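Local coordinates for protein NAD-dependent dehydrogenase (PDB 4Z0P) that reduces glyoxylate and hydroxypyruvate to the corresponding hydroxyacids, using NADPH as the hydride donor, at residues 59-64 with 85-90; 93-98 with 310-315; 180-183 with 189-192; 239-244 with 270-275. All blocks are in the same frame, centred on the assembly; numbering follows the deposited sequence.

Contact 1: 59-64 with 85-90; sequences DLFSRA and GLPDVP
F61 leans from the short helix 60-63 against the loop at G85, L86 and P87, and its side chain meets all three in turn. CB sits 3.4 Å from the G85 carbonyl O, close to the backbone of the loop. From there CG turns anti to its own carbonyl carbon (chi1 -62°), which lays the ring along L86. CD2 comes to 3.5 Å from L86 CA, so this part of the ring rests on backbone as much as on side chain. Further out, CE2 is 3.5 Å from L86 CD1, and CZ at the tip finds the same methyl at 3.7 Å. F61 and L86 run side by side here, pointing the same way. P87 instead crosses F61 at about a right angle and sets its CD over the centre of one ring face, 3.8 Å from the centroid of the F61 ring and 12° off the normal, a CH-pi contact. The two segments flank strand 69-72 of the five-stranded parallel sheet with order 2-1-3-4-5, a flavodoxin-like topology: the helix precedes that strand, and the loop runs on into edge strand 91-92. F61 and P87 both pack on V70 of strand 69-72, while L67 and L83 add to the surroundings of F61.

Contact 2: 93-98 with 310-315; sequences RFVDRT and LEHVVD. With NDP (NADPH dihydro-nicotinamide-adenine-dinucleotide phosphate), chain H.
In the NADPH pocket, where R93 holds the cofactor pyrophosphate, segment 310-315 meets the backbone and side chain of this arginine. R93 N donates to H312 O at 2.9 Å, a nearly straight bond (164°), and V314 CG1 packs 3.7 Å from R93 CD. Two residues on, V95 lies over the H312 imidazole, its CB 3.7 Å from the ring centroid and 9° off the normal, a CH-pi contact. E311 CB covers the opposite face toward the rim, so the imidazole is sandwiched between aliphatic groups. V95 CG2 also reaches over the centre of the R93 guanidinium, 3.5 Å above its plane, while the cofactor's O1A lies over the other face. Extended from CG to NE, the arginine presents its edge to NDP O2N, which accepts from R93 NH1 at 2.8 Å and, less straight, from R93 NH2 at 3.2 Å. R93 NH1 also bonds to A75 O, and V150, at the start of helix 150-161, packs on both R93 and V95. With two N-H groups on one phosphate oxygen and V95 against its face, the guanidinium is fixed in tilt and rotation, and its positive charge probably offsets part of the negative charge of the pyrophosphate.

Contact 3: 180-183 with 189-192; sequences ETYD and AFLG
One face of the Y182 phenol ring receives F190 CB, which stands 3.8 Å above the ring plane, displaced toward the rim on the CG side. The two nearest ring atoms, Y182 CG and Y182 CD1, share that methylene, and the approach counts as a CH-pi contact, 18° off the normal. A189 CB comes to the same ring obliquely, 3.9 Å from Y182 CE2, so two successive helix residues touch the tyrosine, F190 at CG and CD1 and A189 at CE2. The F190 ring itself is not stacked on it: with CG anti to the backbone N (chi1 159°), the phenyl leads away, and what it turns to Y182 is an edge, with F190 CD2 4.1 Å from Y182 CD1. Its own ring partner is W169 of strand 165-169, at interplanar angle about 35°, and I167 of that strand also touches F190. At the far end of the tyrosine, the OH is hydrogen-bonded to NH1 of R193, which follows segment 189-192 and also pairs with E180 of the strand. This packing lays the helix against the edge strand of the seven-stranded parallel sheet, order 3-2-1-4-5-6-7. The helix then carries the chain on to strand 196-199, at the far side of strand 142-146, the long crossover between the two halves of a Rossmann-type NAD(P)-binding domain.

Contact 4: 239-244 with 270-275; sequences QVEADI and SRFWDM
E241 OE2, on the side chain that meets the edge of the F272 ring, is gripped by two N-H groups: Q239 NE2 at 3.0 Å and the backbone N of E262. The amide of Q239 meets the anti lone pair of that oxygen almost in its own plane, with an N-H...O angle of 156°. Q239 NE2 reaches V260 O as well, and Q239 OE1 accepts from N232, so both ends of the amide are engaged. Held in this way, the glutamate offers its aliphatic part to F272: E241 CG is 3.7 Å from F272 CE2, and E241 CB lies in the ring plane at its edge, 3.9 Å from F272 CZ. The carboxylate stands nearly perpendicular to the ring, at 87°, with E241 OE1 3.8 Å from F272 CE2. The glutamate belongs to the first turn of helix 241-250, which joins neighbouring strands 229-232 and 255-258 of the Rossmann-type sheet, while F272 comes from the loop leading to the edge strand 278-280. One turn along the helix, I244 CG2 touches the other side of the ring tip, 3.9 Å from F272 CE1 and also near the ring plane. F272 thus enters edge-first between E241 and I244, and further contacts come from L245 of the helix and V280 of the strand. Its backbone N donates to S270 OG at 3.1 Å, an ST turn. The next residue, W273, stacks on H128 of the second subunit.

Contacts 1 and 2 are neighbours, their centres 19 Å apart and P90 CB packed 3.5 Å from L310 CD1. The five-stranded sheet links them: contact 1 flanks strand 69-72, and contact 2 begins just after edge strand 91-92. Contacts 3 and 4 belong to the seven-stranded Rossmann-type sheet, near its two outermost strands, 180-182 and 278-280, with centres 26 Å apart. Contact 1 closes first along the chain. Contact 2 then brings together segments 212 residues apart, and both contacts 3 and 4 fall within that span. The C-terminal part therefore returns to the first domain, and contact 2 ties it down beside the NADPH held between the domains.

Contact 1: 59-64 with 85-90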
loop_
_atom_site.group_PDB
_atom_site.type_symbol
_atom_site.label_atom_id
_atom_site.label_comp_id
_atom_site.label_asym_id
_atom_site.label_seq_id
_atom_site.Cartn_x
_atom_site.Cartn_y
_atom_site.Cartn_z
ATOM N N ASP A 59 -10.013 2.597 39.316
ATOM C CA ASP A 59 -9.650 3.387 40.508
ATOM C C ASP A 59 -8.519 4.428 40.342
ATOM O O ASP A 59 -8.141 5.076 41.305
ATOM C CB ASP A 59 -9.363 2.480 41.711
ATOM C CG ASP A 59 -8.033 1.724 41.620
ATOM O OD1 ASP A 59 -7.535 1.483 40.501
ATOM O OD2 ASP A 59 -7.519 1.337 42.691
ATOM N N LEU A 60 -7.976 4.579 39.132
ATOM C CA LEU A 60 -6.794 5.445 38.980
ATOM C C LEU A 60 -7.010 6.856 39.505
ATOM O O LEU A 60 -6.192 7.360 40.289
ATOM C CB LEU A 60 -6.284 5.522 37.553
ATOM C CG LEU A 60 -5.023 6.413 37.405
ATOM C CD1 LEU A 60 -3.873 6.088 38.379
ATOM C CD2 LEU A 60 -4.517 6.352 35.989
ATOM N N PHE A 61 -8.111 7.493 39.120
ATOM C CA PHE A 61 -8.294 8.883 39.550
ATOM C C PHE A 61 -8.662 9.032 41.031
ATOM O O PHE A 61 -8.452 10.093 41.597
ATOM C CB PHE A 61 -9.246 9.668 38.630
ATOM C CG PHE A 61 -8.736 9.768 37.228
ATOM C CD1 PHE A 61 -7.428 10.207 36.981
ATOM C CD2 PHE A 61 -9.526 9.391 36.151
ATOM C CE1 PHE A 61 -6.925 10.265 35.699
ATOM C CE2 PHE A 61 -9.018 9.454 34.861
ATOM C CZ PHE A 61 -7.725 9.887 34.635
ATOM N N SER A 62 -9.154 7.982 41.679
ATOM C CA SER A 62 -9.346 8.088 43.139
ATOM C C SER A 62 -7.976 8.045 43.868
ATOM O O SER A 62 -7.778 8.688 44.886
ATOM C CB SER A 62 -10.329 7.035 43.660
ATOM O OG SER A 62 -9.799 5.750 43.482
ATOM N N ARG A 63 -7.030 7.323 43.299
ATOM C CA ARG A 63 -5.650 7.299 43.827
ATOM C C ARG A 63 -4.836 8.544 43.553
ATOM O O ARG A 63 -3.993 8.926 44.369
ATOM C CB ARG A 63 -4.887 6.169 43.212
ATOM C CG ARG A 63 -5.404 4.803 43.569
ATOM C CD ARG A 63 -4.587 3.799 42.775
ATOM N NE ARG A 63 -3.217 3.640 43.309
ATOM C CZ ARG A 63 -2.277 2.874 42.743
ATOM N NH1 ARG A 63 -2.553 2.217 41.610
ATOM N NH2 ARG A 63 -1.047 2.788 43.290
ATOM N N ALA A 64 -5.101 9.171 42.410
ATOM C CA ALA A 64 -4.378 10.351 41.961
ATOM C C ALA A 64 -5.297 11.559 41.824
ATOM O O ALA A 64 -5.564 12.020 40.721
ATOM C CB ALA A 64 -3.670 10.035 40.642
ATOM N N GLY A 85 -14.116 9.575 38.080
ATOM C CA GLY A 85 -13.374 10.627 38.724
ATOM C C GLY A 85 -12.424 11.385 37.810
ATOM O O GLY A 85 -11.577 12.112 38.306
ATOM N N LEU A 86 -12.585 11.284 36.492
ATOM C CA LEU A 86 -11.728 12.057 35.565
ATOM C C LEU A 86 -11.726 13.513 36.008
ATOM O O LEU A 86 -12.775 14.128 36.152
ATOM C CB LEU A 86 -12.172 11.913 34.101
ATOM C CG LEU A 86 -11.329 12.720 33.078
ATOM C CD1 LEU A 86 -10.005 12.080 32.770
ATOM C CD2 LEU A 86 -12.125 12.898 31.795
ATOM N N PRO A 87 -10.532 14.067 36.298
ATOM C CA PRO A 87 -10.525 15.400 36.894
ATOM C C PRO A 87 -10.879 16.500 35.929
ATOM O O PRO A 87 -10.688 16.371 34.723
ATOM C CB PRO A 87 -9.080 15.551 37.417
ATOM C CG PRO A 87 -8.299 14.656 36.546
ATOM C CD PRO A 87 -9.188 13.465 36.329
ATOM N N ASP A 88 -11.394 17.592 36.488
ATOM C CA ASP A 88 -11.792 18.772 35.737
ATOM C C ASP A 88 -10.558 19.636 35.428
ATOM O O ASP A 88 -10.427 20.761 35.904
ATOM C CB ASP A 88 -12.856 19.523 36.571
ATOM C CG ASP A 88 -13.489 20.695 35.851
ATOM O OD1 ASP A 88 -13.491 20.730 34.615
ATOM O OD2 ASP A 88 -14.010 21.592 36.544
ATOM N N VAL A 89 -9.650 19.083 34.626
ATOM C CA VAL A 89 -8.405 19.728 34.246
ATOM C C VAL A 89 -8.186 19.356 32.772
ATOM O O VAL A 89 -8.868 18.457 32.273
ATOM C CB VAL A 89 -7.218 19.242 35.128
ATOM C CG1 VAL A 89 -7.455 19.520 36.590
ATOM C CG2 VAL A 89 -6.941 17.749 34.923
ATOM N N PRO A 90 -7.239 20.007 32.087
ATOM C CA PRO A 90 -7.068 19.708 30.672
ATOM C C PRO A 90 -6.705 18.256 30.406
ATOM O O PRO A 90 -5.891 17.680 31.133
ATOM C CB PRO A 90 -5.910 20.603 30.234
ATOM C CG PRO A 90 -5.901 21.722 31.226
ATOM C CD PRO A 90 -6.393 21.144 32.513
#

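Contact 2: 93-98 with 310-315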
loop_
_atom_site.group_PDB
_atom_site.type_symbol
_atom_site.label_atom_id
_atom_site.label_comp_id
_atom_site.label_asym_id
_atom_site.label_seq_id
_atom_site.Cartn_x
_atom_site.Cartn_y
_atom_site.Cartn_z
ATOM N N ARG A 93 -4.707 15.022 24.136
ATOM C CA ARG A 93 -4.641 13.790 23.328
ATOM C C ARG A 93 -3.290 13.684 22.625
ATOM O O ARG A 93 -2.556 14.656 22.510
ATOM C CB ARG A 93 -5.810 13.739 22.321
ATOM C CG ARG A 93 -5.647 14.648 21.112
ATOM C CD ARG A 93 -6.974 14.902 20.416
ATOM N NE ARG A 93 -6.774 15.492 19.106
ATOM C CZ ARG A 93 -6.609 14.801 17.980
ATOM N NH1 ARG A 93 -6.610 13.470 17.971
ATOM N NH2 ARG A 93 -6.422 15.448 16.855
ATOM N N PHE A 94 -2.959 12.493 22.132
ATOM C CA PHE A 94 -1.700 12.286 21.412
ATOM C C PHE A 94 -1.861 12.615 19.933
ATOM O O PHE A 94 -2.717 12.064 19.250
ATOM C CB PHE A 94 -1.252 10.833 21.582
ATOM C CG PHE A 94 0.131 10.500 21.059
ATOM C CD1 PHE A 94 1.208 11.377 21.164
ATOM C CD2 PHE A 94 0.357 9.254 20.470
ATOM C CE1 PHE A 94 2.461 11.037 20.688
ATOM C CE2 PHE A 94 1.623 8.912 20.006
ATOM C CZ PHE A 94 2.665 9.803 20.108
ATOM N N VAL A 95 -1.062 13.575 19.476
ATOM C CA VAL A 95 -0.988 13.955 18.081
ATOM C C VAL A 95 0.504 14.007 17.785
ATOM O O VAL A 95 1.232 14.691 18.492
ATOM C CB VAL A 95 -1.617 15.338 17.851
ATOM C CG1 VAL A 95 -1.404 15.808 16.414
ATOM C CG2 VAL A 95 -3.113 15.297 18.142
ATOM N N ASP A 96 0.976 13.295 16.762
ATOM C CA ASP A 96 2.406 13.219 16.505
ATOM C C ASP A 96 2.617 12.673 15.108
ATOM O O ASP A 96 1.838 11.834 14.649
ATOM C CB ASP A 96 3.075 12.251 17.487
ATOM C CG ASP A 96 4.590 12.337 17.469
ATOM O OD1 ASP A 96 5.109 13.288 18.075
ATOM O OD2 ASP A 96 5.256 11.465 16.852
ATOM N N ARG A 97 3.694 13.127 14.458
ATOM C CA ARG A 97 4.032 12.636 13.123
ATOM C C ARG A 97 4.117 11.125 13.066
ATOM O O ARG A 97 3.747 10.531 12.062
ATOM C CB ARG A 97 5.390 13.225 12.681
ATOM C CG ARG A 97 5.935 12.672 11.373
ATOM N N THR A 98 4.605 10.486 14.132
ATOM C CA THR A 98 4.731 9.009 14.122
ATOM C C THR A 98 3.366 8.327 14.055
ATOM O O THR A 98 3.174 7.346 13.315
ATOM C CB THR A 98 5.479 8.460 15.372
ATOM O OG1 THR A 98 4.763 8.817 16.574
ATOM C CG2 THR A 98 6.917 8.963 15.394
ATOM N N LEU A 310 -1.479 24.645 26.696
ATOM C CA LEU A 310 -1.364 23.268 26.235
ATOM C C LEU A 310 -1.899 23.145 24.819
ATOM O O LEU A 310 -2.828 23.852 24.431
ATOM C CB LEU A 310 -2.139 22.323 27.163
ATOM C CG LEU A 310 -1.557 22.150 28.565
ATOM C CD1 LEU A 310 -2.616 21.590 29.505
ATOM C CD2 LEU A 310 -0.350 21.224 28.522
ATOM N N GLU A 311 -1.316 22.229 24.060
ATOM C CA GLU A 311 -1.757 21.917 22.695
ATOM C C GLU A 311 -2.513 20.597 22.697
ATOM O O GLU A 311 -2.280 19.750 23.555
ATOM C CB GLU A 311 -0.546 21.842 21.767
ATOM C CG GLU A 311 0.160 23.188 21.636
ATOM C CD GLU A 311 1.576 23.102 21.095
ATOM O OE1 GLU A 311 2.283 22.103 21.329
ATOM O OE2 GLU A 311 1.997 24.070 20.446
ATOM N N HIS A 312 -3.435 20.438 21.741
ATOM C CA HIS A 312 -4.181 19.193 21.553
ATOM C C HIS A 312 -5.081 18.867 22.737
ATOM O O HIS A 312 -5.249 17.709 23.094
ATOM C CB HIS A 312 -3.249 18.004 21.251
ATOM C CG HIS A 312 -2.140 18.341 20.307
ATOM N ND1 HIS A 312 -2.372 18.803 19.037
ATOM C CD2 HIS A 312 -0.797 18.330 20.467
ATOM C CE1 HIS A 312 -1.220 19.048 18.441
ATOM N NE2 HIS A 312 -0.248 18.761 19.286
ATOM N N VAL A 313 -5.700 19.902 23.295
ATOM C CA VAL A 313 -6.610 19.726 24.418
ATOM C C VAL A 313 -7.999 19.372 23.889
ATOM O O VAL A 313 -8.541 20.066 23.045
ATOM C CB VAL A 313 -6.680 21.007 25.260
ATOM C CG1 VAL A 313 -7.674 20.872 26.414
ATOM C CG2 VAL A 313 -5.294 21.350 25.794
ATOM N N VAL A 314 -8.586 18.330 24.456
ATOM C CA VAL A 314 -9.899 17.917 23.989
ATOM C C VAL A 314 -11.036 18.704 24.624
ATOM O O VAL A 314 -10.935 19.238 25.735
ATOM C CB VAL A 314 -10.133 16.405 24.133
ATOM C CG1 VAL A 314 -8.975 15.648 23.498
ATOM C CG2 VAL A 314 -10.344 16.001 25.578
ATOM N N ASP A 315 -12.122 18.796 23.852
ATOM C CA ASP A 315 -13.395 19.372 24.291
ATOM C C ASP A 315 -14.176 18.207 24.886
ATOM O O ASP A 315 -14.636 17.334 24.155
ATOM C CB ASP A 315 -14.127 19.938 23.074
ATOM C CG ASP A 315 -15.488 20.525 23.414
ATOM O OD1 ASP A 315 -16.076 20.170 24.449
ATOM O OD2 ASP A 315 -15.986 21.324 22.600
HETATM P PA NDP H . -9.245 14.780 14.827
HETATM O O1A NDP H . -9.943 15.367 16.044
HETATM O O2A NDP H . -8.055 15.509 14.298
HETATM O O5B NDP H . -10.340 14.694 13.687
HETATM C C5B NDP H . -11.666 14.255 13.895
HETATM C C4B NDP H . -12.456 14.551 12.649
HETATM O O4B NDP H . -13.738 13.951 12.816
HETATM C C3B NDP H . -12.700 16.038 12.400
HETATM O O3B NDP H . -12.652 16.253 10.994
HETATM C C2B NDP H . -14.104 16.248 12.926
HETATM O O2B NDP H . -14.820 17.304 12.317
HETATM C C1B NDP H . -14.723 14.931 12.537
HETATM N N9A NDP H . -15.954 14.704 13.313
HETATM C C8A NDP H . -16.119 14.478 14.631
HETATM N N7A NDP H . -17.373 14.317 14.988
HETATM C C5A NDP H . -18.066 14.448 13.818
HETATM C C6A NDP H . -19.439 14.408 13.506
HETATM N N6A NDP H . -20.393 14.176 14.437
HETATM N N1A NDP H . -19.813 14.586 12.208
HETATM C C2A NDP H . -18.865 14.813 11.287
HETATM N N3A NDP H . -17.543 14.883 11.467
HETATM C C4A NDP H . -17.204 14.679 12.767
HETATM O O3 NDP H . -8.931 13.252 15.248
HETATM P PN NDP H . -7.732 12.392 14.571
HETATM O O1N NDP H . -7.783 12.515 13.086
HETATM O O2N NDP H . -6.448 12.655 15.274
HETATM O O5D NDP H . -8.191 10.953 15.073
HETATM C C5D NDP H . -9.424 10.426 14.624
HETATM C C4D NDP H . -9.778 9.160 15.390
HETATM O O4D NDP H . -8.994 8.059 14.925
HETATM C C3D NDP H . -9.497 9.164 16.887
HETATM O O3D NDP H . -10.536 9.863 17.601
HETATM C C2D NDP H . -9.422 7.701 17.277
HETATM O O2D NDP H . -10.719 7.218 17.674
HETATM C C1D NDP H . -9.031 7.052 15.924
HETATM N N1N NDP H . -7.731 6.380 15.973
HETATM C C2N NDP H . -7.629 5.007 15.779
HETATM C C3N NDP H . -6.427 4.365 15.800
HETATM C C7N NDP H . -6.265 2.918 15.444
HETATM O O7N NDP H . -5.195 2.358 15.756
HETATM N N7N NDP H . -7.240 2.272 14.841
HETATM C C4N NDP H . -5.198 5.140 16.101
HETATM C C5N NDP H . -5.402 6.594 16.314
HETATM C C6N NDP H . -6.592 7.158 16.227
HETATM P P2B NDP H . -14.480 18.842 12.651
HETATM O O1X NDP H . -13.164 19.081 11.957
HETATM O O2X NDP H . -15.644 19.564 11.995
HETATM O O3X NDP H . -14.425 18.965 14.128
#

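Contact 3: 180-183 with 189-192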
loop_
_atom_site.group_PDB
_atom_site.type_symbol
_atom_site.label_atom_id
_atom_site.label_comp_id
_atom_site.label_asym_id
_atom_site.label_seq_id
_atom_site.Cartn_x
_atom_site.Cartn_y
_atom_site.Cartn_z
ATOM N N GLU A 180 -11.553 17.370 -2.799
ATOM C CA GLU A 180 -12.836 18.024 -2.621
ATOM C C GLU A 180 -13.394 17.560 -1.285
ATOM O O GLU A 180 -13.324 16.366 -0.972
ATOM C CB GLU A 180 -13.836 17.619 -3.690
ATOM C CG GLU A 180 -13.437 17.936 -5.116
ATOM C CD GLU A 180 -14.304 17.172 -6.078
ATOM O OE1 GLU A 180 -15.515 17.485 -6.098
ATOM O OE2 GLU A 180 -13.798 16.230 -6.747
ATOM N N THR A 181 -13.920 18.489 -0.506
ATOM C CA THR A 181 -14.516 18.155 0.776
ATOM C C THR A 181 -15.962 18.602 0.879
ATOM O O THR A 181 -16.407 19.529 0.173
ATOM C CB THR A 181 -13.727 18.772 1.938
ATOM O OG1 THR A 181 -13.734 20.190 1.803
ATOM C CG2 THR A 181 -12.311 18.279 1.937
ATOM N N TYR A 182 -16.682 17.933 1.773
ATOM C CA TYR A 182 -18.090 18.121 2.014
ATOM C C TYR A 182 -18.298 18.379 3.491
ATOM O O TYR A 182 -17.584 17.828 4.313
ATOM C CB TYR A 182 -18.868 16.853 1.643
ATOM C CG TYR A 182 -18.909 16.550 0.152
ATOM C CD1 TYR A 182 -17.825 15.952 -0.493
ATOM C CD2 TYR A 182 -20.046 16.848 -0.608
ATOM C CE1 TYR A 182 -17.861 15.689 -1.859
ATOM C CE2 TYR A 182 -20.096 16.581 -1.966
ATOM C CZ TYR A 182 -19.018 15.988 -2.587
ATOM O OH TYR A 182 -19.073 15.732 -3.935
ATOM N N ASP A 183 -19.285 19.218 3.825
ATOM C CA ASP A 183 -19.695 19.412 5.222
ATOM C C ASP A 183 -20.812 18.441 5.606
ATOM O O ASP A 183 -21.197 17.621 4.797
ATOM C CB ASP A 183 -20.091 20.863 5.491
ATOM C CG ASP A 183 -21.264 21.328 4.659
ATOM O OD1 ASP A 183 -21.984 20.506 4.058
ATOM O OD2 ASP A 183 -21.469 22.547 4.619
ATOM N N ALA A 189 -24.449 13.248 -0.857
ATOM C CA ALA A 189 -23.758 13.487 -2.126
ATOM C C ALA A 189 -22.369 12.840 -2.099
ATOM O O ALA A 189 -21.933 12.209 -3.072
ATOM C CB ALA A 189 -23.657 14.978 -2.391
ATOM N N PHE A 190 -21.682 13.009 -0.970
ATOM C CA PHE A 190 -20.387 12.379 -0.726
ATOM C C PHE A 190 -20.457 10.851 -0.820
ATOM O O PHE A 190 -19.661 10.247 -1.530
ATOM C CB PHE A 190 -19.818 12.877 0.619
ATOM C CG PHE A 190 -18.776 11.984 1.239
ATOM C CD1 PHE A 190 -19.153 10.954 2.076
ATOM C CD2 PHE A 190 -17.418 12.220 1.052
ATOM C CE1 PHE A 190 -18.193 10.129 2.657
ATOM C CE2 PHE A 190 -16.461 11.411 1.659
ATOM C CZ PHE A 190 -16.852 10.360 2.454
ATOM N N LEU A 191 -21.419 10.234 -0.142
ATOM C CA LEU A 191 -21.555 8.765 -0.169
ATOM C C LEU A 191 -21.801 8.251 -1.578
ATOM O O LEU A 191 -21.193 7.263 -1.990
ATOM C CB LEU A 191 -22.691 8.311 0.749
ATOM C CG LEU A 191 -22.472 8.545 2.240
ATOM C CD1 LEU A 191 -23.773 8.330 3.000
ATOM C CD2 LEU A 191 -21.376 7.641 2.803
ATOM N N GLY A 192 -22.667 8.929 -2.334
ATOM C CA GLY A 192 -23.015 8.487 -3.675
ATOM C C GLY A 192 -21.864 8.494 -4.666
ATOM O O GLY A 192 -21.927 7.810 -5.682
#

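Contact 4: 239-244 with 270-275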
loop_
_atom_site.group_PDB
_atom_site.type_symbol
_atom_site.label_atom_id
_atom_site.label_comp_id
_atom_site.label_asym_id
_atom_site.label_seq_id
_atom_site.Cartn_x
_atom_site.Cartn_y
_atom_site.Cartn_z
ATOM N N GLN A 239 -19.727 1.659 14.189
ATOM C CA GLN A 239 -20.285 0.766 13.187
ATOM C C GLN A 239 -21.293 -0.196 13.773
ATOM O O GLN A 239 -21.318 -0.458 14.991
ATOM C CB GLN A 239 -19.169 0.009 12.457
ATOM C CG GLN A 239 -18.551 -1.137 13.242
ATOM C CD GLN A 239 -17.130 -1.471 12.834
ATOM O OE1 GLN A 239 -16.491 -0.770 12.041
ATOM N NE2 GLN A 239 -16.616 -2.566 13.391
ATOM N N VAL A 240 -22.175 -0.674 12.900
ATOM C CA VAL A 240 -23.180 -1.672 13.265
ATOM C C VAL A 240 -22.751 -2.968 12.592
ATOM O O VAL A 240 -23.004 -3.176 11.395
ATOM C CB VAL A 240 -24.610 -1.259 12.844
ATOM C CG1 VAL A 240 -25.632 -2.263 13.344
ATOM C CG2 VAL A 240 -24.930 0.124 13.384
ATOM N N GLU A 241 -22.078 -3.826 13.351
ATOM C CA GLU A 241 -21.517 -5.050 12.771
ATOM C C GLU A 241 -22.553 -6.007 12.210
ATOM O O GLU A 241 -22.295 -6.661 11.214
ATOM C CB GLU A 241 -20.609 -5.763 13.779
ATOM C CG GLU A 241 -19.303 -4.985 13.907
ATOM C CD GLU A 241 -18.444 -5.354 15.096
ATOM O OE1 GLU A 241 -18.668 -6.395 15.724
ATOM O OE2 GLU A 241 -17.523 -4.576 15.372
ATOM N N ALA A 242 -23.736 -6.063 12.811
ATOM C CA ALA A 242 -24.804 -6.878 12.241
ATOM C C ALA A 242 -25.094 -6.454 10.788
ATOM O O ALA A 242 -25.358 -7.297 9.925
ATOM C CB ALA A 242 -26.070 -6.784 13.088
ATOM N N ASP A 243 -25.064 -5.146 10.535
ATOM C CA ASP A 243 -25.335 -4.592 9.206
ATOM C C ASP A 243 -24.175 -4.824 8.251
ATOM O O ASP A 243 -24.387 -5.110 7.082
ATOM C CB ASP A 243 -25.610 -3.093 9.285
ATOM C CG ASP A 243 -26.905 -2.747 9.975
ATOM O OD1 ASP A 243 -27.667 -3.636 10.412
ATOM O OD2 ASP A 243 -27.204 -1.534 10.034
ATOM N N ILE A 244 -22.948 -4.695 8.739
ATOM C CA ILE A 244 -21.772 -4.985 7.919
ATOM C C ILE A 244 -21.872 -6.422 7.404
ATOM O O ILE A 244 -21.716 -6.689 6.208
ATOM C CB ILE A 244 -20.439 -4.795 8.690
ATOM C CG1 ILE A 244 -20.209 -3.318 9.074
ATOM C CG2 ILE A 244 -19.276 -5.254 7.827
ATOM C CD1 ILE A 244 -19.023 -3.119 10.014
ATOM N N SER A 270 -16.584 -14.642 16.339
ATOM C CA SER A 270 -17.021 -13.699 15.295
ATOM C C SER A 270 -16.892 -14.300 13.910
ATOM O O SER A 270 -15.911 -14.955 13.601
ATOM C CB SER A 270 -16.219 -12.383 15.345
ATOM O OG SER A 270 -16.630 -11.485 14.318
ATOM N N ARG A 271 -17.882 -14.042 13.062
ATOM C CA ARG A 271 -17.771 -14.391 11.655
ATOM C C ARG A 271 -16.657 -13.648 10.917
ATOM O O ARG A 271 -16.203 -14.131 9.885
ATOM C CB ARG A 271 -19.096 -14.134 10.944
ATOM C CG ARG A 271 -20.194 -15.118 11.354
ATOM C CD ARG A 271 -21.441 -14.870 10.516
ATOM N NE ARG A 271 -21.137 -15.075 9.098
ATOM C CZ ARG A 271 -21.769 -14.506 8.072
ATOM N NH1 ARG A 271 -22.762 -13.655 8.271
ATOM N NH2 ARG A 271 -21.388 -14.797 6.832
ATOM N N PHE A 272 -16.225 -12.494 11.419
ATOM C CA PHE A 272 -15.306 -11.656 10.651
ATOM C C PHE A 272 -13.971 -12.356 10.382
ATOM O O PHE A 272 -13.359 -12.109 9.359
ATOM C CB PHE A 272 -15.047 -10.318 11.321
ATOM C CG PHE A 272 -16.198 -9.359 11.267
ATOM C CD1 PHE A 272 -16.735 -8.954 10.041
ATOM C CD2 PHE A 272 -16.708 -8.821 12.418
ATOM C CE1 PHE A 272 -17.756 -8.052 9.994
ATOM C CE2 PHE A 272 -17.758 -7.925 12.388
ATOM C CZ PHE A 272 -18.297 -7.554 11.170
ATOM N N TRP A 273 -13.517 -13.213 11.299
ATOM C CA TRP A 273 -12.229 -13.873 11.142
ATOM C C TRP A 273 -12.119 -14.682 9.852
ATOM O O TRP A 273 -11.030 -14.788 9.287
ATOM C CB TRP A 273 -11.932 -14.791 12.315
ATOM C CG TRP A 273 -11.866 -14.148 13.693
ATOM C CD1 TRP A 273 -12.764 -14.293 14.709
ATOM C CD2 TRP A 273 -10.813 -13.332 14.212
ATOM N NE1 TRP A 273 -12.346 -13.617 15.817
ATOM C CE2 TRP A 273 -11.150 -13.011 15.552
ATOM C CE3 TRP A 273 -9.627 -12.833 13.683
ATOM C CZ2 TRP A 273 -10.342 -12.227 16.355
ATOM C CZ3 TRP A 273 -8.804 -12.056 14.500
ATOM C CH2 TRP A 273 -9.159 -11.759 15.813
ATOM N N ASP A 274 -13.216 -15.305 9.437
ATOM C CA ASP A 274 -13.213 -16.261 8.322
ATOM C C ASP A 274 -13.840 -15.739 7.035
ATOM O O ASP A 274 -14.005 -16.518 6.099
ATOM C CB ASP A 274 -13.987 -17.528 8.712
ATOM C CG ASP A 274 -13.316 -18.336 9.813
ATOM O OD1 ASP A 274 -12.080 -18.321 9.933
ATOM O OD2 ASP A 274 -14.056 -19.032 10.541
ATOM N N MET A 275 -14.189 -14.458 6.952
ATOM C CA MET A 275 -14.893 -14.027 5.771
ATOM C C MET A 275 -13.971 -13.706 4.638
ATOM O O MET A 275 -12.927 -13.108 4.843
ATOM C CB MET A 275 -15.792 -12.896 6.096
ATOM C CG MET A 275 -16.997 -13.481 6.761
ATOM S SD MET A 275 -17.874 -12.141 7.462
ATOM C CE MET A 275 -18.818 -11.656 6.014
#